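Local coordinates for putative peptidyl-arginine deiminase family protein (Campylobacter jejuni subsp. jejuni serotype O:2, PDB 6B2W) that probably hydrolyses agmatine to N-carbamoylputrescine, as an agmatine deiminase of polyamine biosynthesis, and is seen here with its substrate bound, at residues Y270-F275 with N318-S323; N277-V282 with K305-D310. The protein carries 1 engineered substitution. All coordinates share one frame; numbering follows the deposited sequence.

Interactions 1 and 2 lie side by side, their centres about 11 Å apart. Both reach one mixed sheet of three strands, ordered 274-276, 279-284 and 305-310. Strand 279-284 is the middle one. Along the chain, interaction 2 is nested inside the loop that interaction 1 closes. Strand 274-276 is followed directly by strand 279-284, and the two run antiparallel. Val-274 N of interaction 1 lies 3.0 Å from Ile-281 O of interaction 2, a probable hydrogen bond. Interaction 1 sits near the centre of the chain and reaches the agmatine pocket. Interaction 2 lies further out. Segment 270-275 leads from the sheet to the loop 318-323, which supplies Asn-318 and Ser-323 to the pocket.

Interaction 1: residues Y270-F275 with N318-S323; sequences YANFVF and NGSLHS. Engineered in segment 318-323: Ser-323 (natural residue Cys). With AG2 (agmatine), chain C.
Two hydrogen bonds tie Asn-272 to the backbone of 318-323. Its side-chain OD1 accepts from Ser-323 N at 3.0 Å, nearly straight at 170°, with the donor tilted from the amide plane. Its backbone O takes His-322 N at 3.0 Å, and this donor stands well above the carbonyl plane. Asn-272 thus uses both its oxygens on successive N-H groups, from the centre of an inverse gamma turn. Its ND2 bonds to Asp-209 O.

Around these bonds the side chains pack closely. The Asn-272 amide crosses the His-322 ring at about a right angle, planes 86° apart, with ND2 at the ring edge. The His-322 ring swings away from its own backbone N (chi1 -170°). Its CD2 then comes to 3.1 Å from Phe-273 O, and Val-274 CB lies at the ring edge. Ser-320 CB lies 3.6 Å from Asn-272 CB.

Hydrogen bonds hold the His-322 ring at both nitrogens, ND1 by Asp-209 and NE2 by Glu-15.

Ser-323, an engineered replacement of the natural Cys, has its CB 3.1 Å from agmatine NH2. Asn-318 flanks the ligand chain, its O 3.7 Å from agmatine CG. Asn-272 backs the loop that brings both to the bound agmatine, consistent with the substrate site of an agmatine deiminase.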
ATOM      1  N   TYR A 270     -11.625  -3.809  -2.030  1.00 21.09           N
ATOM      2  CA  TYR A 270     -11.475  -4.171  -0.620  1.00 20.78           C
ATOM      3  C   TYR A 270     -10.069  -4.675  -0.300  1.00 20.96           C
ATOM      4  O   TYR A 270      -9.717  -4.814   0.869  1.00 21.27           O
ATOM      5  CB  TYR A 270     -12.520  -5.212  -0.217  1.00 20.38           C
ATOM      6  CG  TYR A 270     -13.935  -4.672  -0.236  1.00 20.05           C
ATOM      7  CD1 TYR A 270     -14.341  -3.715   0.683  1.00 19.87           C
ATOM      8  CD2 TYR A 270     -14.860  -5.109  -1.175  1.00 19.79           C
ATOM      9  CE1 TYR A 270     -15.630  -3.211   0.675  1.00 19.67           C
ATOM     10  CE2 TYR A 270     -16.152  -4.613  -1.193  1.00 19.73           C
ATOM     11  CZ  TYR A 270     -16.534  -3.664  -0.266  1.00 19.64           C
ATOM     12  OH  TYR A 270     -17.819  -3.175  -0.290  1.00 19.02           O
ATOM     13  N   ALA A 271      -9.267  -4.935  -1.334  1.00 20.93           N
ATOM     14  CA  ALA A 271      -7.887  -5.394  -1.161  1.00 20.70           C
ATOM     15  C   ALA A 271      -6.962  -4.314  -0.619  1.00 20.63           C
ATOM     16  O   ALA A 271      -5.875  -4.622  -0.125  1.00 20.97           O
ATOM     17  CB  ALA A 271      -7.339  -5.920  -2.478  1.00 20.78           C
ATOM     18  N   ASN A 272      -7.383  -3.053  -0.700  1.00 20.37           N
ATOM     19  CA  ASN A 272      -6.551  -1.932  -0.261  1.00 20.01           C
ATOM     20  C   ASN A 272      -6.692  -1.656   1.246  1.00 19.65           C
ATOM     21  O   ASN A 272      -6.852  -0.508   1.660  1.00 19.54           O
ATOM     22  CB  ASN A 272      -6.895  -0.685  -1.088  1.00 19.97           C
ATOM     23  CG  ASN A 272      -5.712   0.244  -1.276  1.00 19.99           C
ATOM     24  OD1 ASN A 272      -5.628   1.301  -0.658  1.00 20.02           O
ATOM     25  ND2 ASN A 272      -4.789  -0.147  -2.137  1.00 20.27           N
ATOM     26  N   PHE A 273      -6.616  -2.717   2.052  1.00 19.54           N
ATOM     27  CA  PHE A 273      -6.634  -2.618   3.521  1.00 19.62           C
ATOM     28  C   PHE A 273      -5.218  -2.485   4.088  1.00 19.27           C
ATOM     29  O   PHE A 273      -4.239  -2.606   3.354  1.00 19.10           O
ATOM     30  CB  PHE A 273      -7.335  -3.836   4.148  1.00 20.02           C
ATOM     31  CG  PHE A 273      -6.855  -5.173   3.626  1.00 20.38           C
ATOM     32  CD1 PHE A 273      -5.526  -5.570   3.770  1.00 20.48           C
ATOM     33  CD2 PHE A 273      -7.746  -6.049   3.012  1.00 20.55           C
ATOM     34  CE1 PHE A 273      -5.097  -6.800   3.297  1.00 20.64           C
ATOM     35  CE2 PHE A 273      -7.321  -7.280   2.539  1.00 20.67           C
ATOM     36  CZ  PHE A 273      -5.995  -7.655   2.678  1.00 20.64           C
ATOM     37  N   VAL A 274      -5.107  -2.257   5.394  1.00 19.05           N
ATOM     38  CA  VAL A 274      -3.794  -2.124   6.028  1.00 18.89           C
ATOM     39  C   VAL A 274      -3.729  -2.728   7.433  1.00 18.79           C
ATOM     40  O   VAL A 274      -4.571  -2.446   8.293  1.00 18.38           O
ATOM     41  CB  VAL A 274      -3.332  -0.649   6.081  1.00 18.86           C
ATOM     42  CG1 VAL A 274      -4.395   0.242   6.704  1.00 18.89           C
ATOM     43  CG2 VAL A 274      -2.007  -0.525   6.829  1.00 18.90           C
ATOM     44  N   PHE A 275      -2.707  -3.553   7.650  1.00 18.68           N
ATOM     45  CA  PHE A 275      -2.440  -4.117   8.962  1.00 18.51           C
ATOM     46  C   PHE A 275      -1.766  -3.072   9.831  1.00 18.55           C
ATOM     47  O   PHE A 275      -0.855  -2.375   9.388  1.00 18.25           O
ATOM     48  CB  PHE A 275      -1.521  -5.336   8.874  1.00 18.52           C
ATOM     49  CG  PHE A 275      -2.189  -6.581   8.368  1.00 18.41           C
ATOM     50  CD1 PHE A 275      -2.226  -6.863   7.012  1.00 18.36           C
ATOM     51  CD2 PHE A 275      -2.746  -7.491   9.253  1.00 18.44           C
ATOM     52  CE1 PHE A 275      -2.823  -8.021   6.546  1.00 18.26           C
ATOM     53  CE2 PHE A 275      -3.345  -8.649   8.794  1.00 18.31           C
ATOM     54  CZ  PHE A 275      -3.382  -8.915   7.439  1.00 18.31           C
ATOM     55  N   ASN A 318      -8.259   8.069  -7.051  1.00 27.13           N
ATOM     56  CA  ASN A 318      -7.891   6.730  -7.543  1.00 26.76           C
ATOM     57  C   ASN A 318      -7.043   5.825  -6.632  1.00 26.17           C
ATOM     58  O   ASN A 318      -6.415   4.873  -7.106  1.00 26.84           O
ATOM     59  CB  ASN A 318      -7.251   6.856  -8.930  1.00 26.80           C
ATOM     60  CG  ASN A 318      -8.121   7.641  -9.891  1.00 26.81           C
ATOM     61  OD1 ASN A 318      -9.330   7.425  -9.963  1.00 27.03           O
ATOM     62  ND2 ASN A 318      -7.517   8.561 -10.629  1.00 26.75           N
ATOM     63  N   GLY A 319      -7.054   6.101  -5.333  1.00 25.35           N
ATOM     64  CA  GLY A 319      -6.434   5.214  -4.343  1.00 24.77           C
ATOM     65  C   GLY A 319      -7.382   4.960  -3.186  1.00 23.83           C
ATOM     66  O   GLY A 319      -8.494   5.479  -3.167  1.00 23.80           O
ATOM     67  N   SER A 320      -6.952   4.142  -2.232  1.00 22.93           N
ATOM     68  CA  SER A 320      -7.736   3.887  -1.028  1.00 22.09           C
ATOM     69  C   SER A 320      -6.830   3.889   0.210  1.00 21.72           C
ATOM     70  O   SER A 320      -5.774   4.524   0.200  1.00 21.46           O
ATOM     71  CB  SER A 320      -8.518   2.583  -1.179  1.00 21.94           C
ATOM     72  OG  SER A 320      -9.516   2.461  -0.185  1.00 21.89           O
ATOM     73  N   LEU A 321      -7.231   3.189   1.270  1.00 21.54           N
ATOM     74  CA  LEU A 321      -6.570   3.318   2.576  1.00 21.37           C
ATOM     75  C   LEU A 321      -5.111   2.891   2.561  1.00 21.08           C
ATOM     76  O   LEU A 321      -4.248   3.628   3.041  1.00 20.73           O
ATOM     77  CB  LEU A 321      -7.321   2.525   3.652  1.00 21.56           C
ATOM     78  CG  LEU A 321      -8.757   2.961   3.969  1.00 21.56           C
ATOM     79  CD1 LEU A 321      -9.324   2.091   5.079  1.00 21.65           C
ATOM     80  CD2 LEU A 321      -8.832   4.427   4.361  1.00 21.49           C
ATOM     81  N   HIS A 322      -4.838   1.710   2.014  1.00 20.94           N
ATOM     82  CA  HIS A 322      -3.469   1.185   1.954  1.00 21.08           C
ATOM     83  C   HIS A 322      -2.555   2.119   1.166  1.00 21.36           C
ATOM     84  O   HIS A 322      -1.442   2.416   1.591  1.00 21.57           O
ATOM     85  CB  HIS A 322      -3.459  -0.204   1.324  1.00 20.98           C
ATOM     86  CG  HIS A 322      -2.147  -0.910   1.433  1.00 20.92           C
ATOM     87  ND1 HIS A 322      -1.336  -1.137   0.344  1.00 20.98           N
ATOM     88  CD2 HIS A 322      -1.505  -1.444   2.498  1.00 21.04           C
ATOM     89  CE1 HIS A 322      -0.252  -1.784   0.732  1.00 21.12           C
ATOM     90  NE2 HIS A 322      -0.330  -1.982   2.035  1.00 21.11           N
ATOM     91  N   SER A 323      -3.044   2.577   0.019  1.00 21.70           N
ATOM     92  CA  SER A 323      -2.377   3.597  -0.788  1.00 22.08           C
ATOM     93  C   SER A 323      -1.986   4.866  -0.011  1.00 21.79           C
ATOM     94  O   SER A 323      -0.983   5.505  -0.317  1.00 21.55           O
ATOM     95  CB  SER A 323      -3.308   4.008  -1.924  1.00 22.62           C
ATOM     96  OG  SER A 323      -3.681   2.891  -2.720  1.00 23.30           O
TER
HETATM   97  N   AG2 C 401      -3.397  10.806  -8.389  1.00 42.82           N
HETATM   98  CA  AG2 C 401      -3.564   9.428  -8.863  1.00 42.76           C
HETATM   99  CB  AG2 C 401      -2.779   8.446  -7.990  1.00 42.95           C
HETATM  100  CG  AG2 C 401      -3.643   7.235  -7.618  1.00 43.09           C
HETATM  101  CD  AG2 C 401      -3.040   6.518  -6.413  1.00 43.21           C
HETATM  102  NE  AG2 C 401      -2.598   5.164  -6.776  1.00 43.02           N
HETATM  103  CZ  AG2 C 401      -2.063   4.298  -5.906  1.00 42.62           C
HETATM  104  NH1 AG2 C 401      -1.689   3.088  -6.306  1.00 43.22           N
HETATM  105  NH2 AG2 C 401      -1.873   4.634  -4.630  1.00 42.51           N

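Interaction 2: residues N277-V282 with K305-D310; sequences NNALIV and KIIGVD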
ATOM      1  N   ASN A 277      -0.918  -2.820  14.424  1.00 20.05           N
ATOM      2  CA  ASN A 277      -0.821  -3.699  15.590  1.00 20.34           C
ATOM      3  C   ASN A 277      -2.195  -4.081  16.123  1.00 20.49           C
ATOM      4  O   ASN A 277      -2.993  -3.215  16.467  1.00 20.90           O
ATOM      5  CB  ASN A 277       0.003  -3.044  16.698  1.00 20.36           C
ATOM      6  CG  ASN A 277       1.449  -2.844  16.303  1.00 20.60           C
ATOM      7  OD1 ASN A 277       1.975  -3.548  15.440  1.00 21.03           O
ATOM      8  ND2 ASN A 277       2.101  -1.871  16.925  1.00 20.77           N
ATOM      9  N   ASN A 278      -2.467  -5.384  16.154  1.00 20.63           N
ATOM     10  CA  ASN A 278      -3.722  -5.939  16.682  1.00 20.53           C
ATOM     11  C   ASN A 278      -4.996  -5.609  15.893  1.00 20.38           C
ATOM     12  O   ASN A 278      -6.097  -5.938  16.341  1.00 20.75           O
ATOM     13  CB  ASN A 278      -3.912  -5.541  18.150  1.00 20.52           C
ATOM     14  CG  ASN A 278      -2.715  -5.887  19.005  1.00 20.50           C
ATOM     15  OD1 ASN A 278      -2.158  -5.028  19.678  1.00 20.70           O
ATOM     16  ND2 ASN A 278      -2.308  -7.150  18.978  1.00 20.50           N
ATOM     17  N   ALA A 279      -4.859  -4.996  14.719  1.00 20.16           N
ATOM     18  CA  ALA A 279      -6.024  -4.651  13.913  1.00 20.07           C
ATOM     19  C   ALA A 279      -5.743  -4.642  12.415  1.00 19.94           C
ATOM     20  O   ALA A 279      -4.615  -4.416  11.977  1.00 19.70           O
ATOM     21  CB  ALA A 279      -6.578  -3.301  14.345  1.00 20.19           C
ATOM     22  N   LEU A 280      -6.790  -4.904  11.642  1.00 19.82           N
ATOM     23  CA  LEU A 280      -6.748  -4.771  10.196  1.00 19.75           C
ATOM     24  C   LEU A 280      -7.797  -3.741   9.817  1.00 19.77           C
ATOM     25  O   LEU A 280      -8.988  -3.978   9.993  1.00 19.80           O
ATOM     26  CB  LEU A 280      -7.052  -6.110   9.519  1.00 19.62           C
ATOM     27  CG  LEU A 280      -7.047  -6.133   7.984  1.00 19.43           C
ATOM     28  CD1 LEU A 280      -5.659  -5.836   7.446  1.00 19.41           C
ATOM     29  CD2 LEU A 280      -7.535  -7.473   7.460  1.00 19.26           C
ATOM     30  N   ILE A 281      -7.352  -2.595   9.311  1.00 19.81           N
ATOM     31  CA  ILE A 281      -8.261  -1.536   8.901  1.00 19.96           C
ATOM     32  C   ILE A 281      -8.639  -1.765   7.444  1.00 20.10           C
ATOM     33  O   ILE A 281      -7.772  -1.793   6.572  1.00 20.04           O
ATOM     34  CB  ILE A 281      -7.628  -0.140   9.064  1.00 20.14           C
ATOM     35  CG1 ILE A 281      -7.019   0.031  10.467  1.00 20.19           C
ATOM     36  CG2 ILE A 281      -8.662   0.945   8.793  1.00 20.22           C
ATOM     37  CD1 ILE A 281      -7.970  -0.240  11.618  1.00 20.11           C
ATOM     38  N   VAL A 282      -9.937  -1.925   7.192  1.00 20.35           N
ATOM     39  CA  VAL A 282     -10.439  -2.248   5.855  1.00 20.56           C
ATOM     40  C   VAL A 282     -11.261  -1.099   5.261  1.00 20.44           C
ATOM     41  O   VAL A 282     -12.008  -0.428   5.977  1.00 20.19           O
ATOM     42  CB  VAL A 282     -11.282  -3.550   5.849  1.00 20.77           C
ATOM     43  CG1 VAL A 282     -10.512  -4.685   6.508  1.00 20.91           C
ATOM     44  CG2 VAL A 282     -12.633  -3.362   6.531  1.00 20.99           C
ATOM     45  N   LYS A 305      -8.492  -7.231  15.406  1.00 26.31           N
ATOM     46  CA  LYS A 305      -9.772  -6.542  15.337  1.00 25.90           C
ATOM     47  C   LYS A 305      -9.891  -6.014  13.909  1.00 25.85           C
ATOM     48  O   LYS A 305      -9.026  -5.265  13.449  1.00 26.00           O
ATOM     49  CB  LYS A 305      -9.852  -5.375  16.331  1.00 25.85           C
ATOM     50  CG  LYS A 305      -9.387  -5.664  17.752  1.00 25.91           C
ATOM     51  CD  LYS A 305     -10.117  -6.833  18.385  1.00 25.97           C
ATOM     52  CE  LYS A 305     -10.007  -6.786  19.901  1.00 26.15           C
ATOM     53  NZ  LYS A 305     -10.618  -7.975  20.559  1.00 26.17           N
ATOM     54  N   ILE A 306     -10.940  -6.417  13.201  1.00 25.62           N
ATOM     55  CA  ILE A 306     -11.198  -5.909  11.854  1.00 25.30           C
ATOM     56  C   ILE A 306     -12.108  -4.683  11.976  1.00 25.44           C
ATOM     57  O   ILE A 306     -13.201  -4.780  12.530  1.00 25.59           O
ATOM     58  CB  ILE A 306     -11.815  -6.997  10.941  1.00 25.07           C
ATOM     59  CG1 ILE A 306     -10.716  -7.870  10.324  1.00 24.89           C
ATOM     60  CG2 ILE A 306     -12.611  -6.385   9.796  1.00 25.15           C
ATOM     61  CD1 ILE A 306      -9.830  -8.579  11.322  1.00 24.86           C
ATOM     62  N   ILE A 307     -11.647  -3.537  11.470  1.00 25.26           N
ATOM     63  CA  ILE A 307     -12.397  -2.281  11.577  1.00 25.21           C
ATOM     64  C   ILE A 307     -12.652  -1.651  10.203  1.00 25.25           C
ATOM     65  O   ILE A 307     -11.719  -1.393   9.441  1.00 24.81           O
ATOM     66  CB  ILE A 307     -11.672  -1.258  12.478  1.00 25.20           C
ATOM     67  CG1 ILE A 307     -11.353  -1.874  13.845  1.00 25.41           C
ATOM     68  CG2 ILE A 307     -12.529  -0.011  12.670  1.00 25.29           C
ATOM     69  CD1 ILE A 307     -10.363  -1.077  14.668  1.00 25.31           C
ATOM     70  N   GLY A 308     -13.926  -1.399   9.904  1.00 25.24           N
ATOM     71  CA  GLY A 308     -14.313  -0.708   8.677  1.00 24.94           C
ATOM     72  C   GLY A 308     -14.106   0.791   8.788  1.00 24.64           C
ATOM     73  O   GLY A 308     -14.441   1.396   9.805  1.00 25.19           O
ATOM     74  N   VAL A 309     -13.537   1.387   7.746  1.00 24.43           N
ATOM     75  CA  VAL A 309     -13.344   2.835   7.680  1.00 24.27           C
ATOM     76  C   VAL A 309     -13.825   3.324   6.317  1.00 24.17           C
ATOM     77  O   VAL A 309     -13.434   2.780   5.286  1.00 24.13           O
ATOM     78  CB  VAL A 309     -11.868   3.230   7.906  1.00 24.08           C
ATOM     79  CG1 VAL A 309     -11.642   4.709   7.616  1.00 24.13           C
ATOM     80  CG2 VAL A 309     -11.450   2.910   9.331  1.00 24.10           C
ATOM     81  N   ASP A 310     -14.679   4.345   6.327  1.00 24.20           N
ATOM     82  CA  ASP A 310     -15.282   4.870   5.110  1.00 24.08           C
ATOM     83  C   ASP A 310     -14.183   5.413   4.203  1.00 24.38           C
ATOM     84  O   ASP A 310     -13.435   6.311   4.593  1.00 24.65           O
ATOM     85  CB  ASP A 310     -16.294   5.966   5.460  1.00 23.83           C
ATOM     86  CG  ASP A 310     -17.125   6.423   4.264  1.00 23.51           C
ATOM     87  OD1 ASP A 310     -16.812   6.073   3.106  1.00 23.17           O
ATOM     88  OD2 ASP A 310     -18.107   7.154   4.494  1.00 23.42           O
TER
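Ile-281 lies alongside Ile-307, both side chains pointing the same way, with CD1 of Ile-281 3.9 Å from CB of Ile-307. CG1 of Ile-281 is anti to the carbonyl carbon (chi1 -50°), and the chain bends again at chi2 (-54°), which turns CD1 toward its neighbour. The other branch, CG2, meets CG2 of Val-309 at 3.5 Å, the two side chains crossing at a slant. Helix 37-52 covers this face: Phe-47 and Val-50 touch Ile-281, and Val-50 also reaches Ile-307.

The opposite face carries Leu-280, Val-282 and Ile-306. CB of Leu-280 rests 4.1 Å from CD1 of Ile-306. CG2 of Val-282 packs 3.8 Å from CA of Gly-308. Helix 289-300 covers this side, with Ile-293 and Leu-297 on Val-282 and Ala-294 on Ile-306.

Between the faces residues 279-282 and 305-310 run parallel, their axes 20° apart. Five backbone hydrogen bonds join them, alternating in direction. Lys-305 N gives to Asn-278 O at 2.9 Å and Leu-280 N to Lys-305 O. Ile-307 N then gives to Leu-280 O, Val-282 N to Ile-307 O at 2.9 Å, and Val-309 N to Val-282 O.

Strand 279-284, helix 289-300 and strand 305-310 form a beta-alpha-beta unit. Backbone hydrogen bonds join its two strands and set their register, and the aliphatic side chains, Lys-305 excepted, let a helix pack on each face.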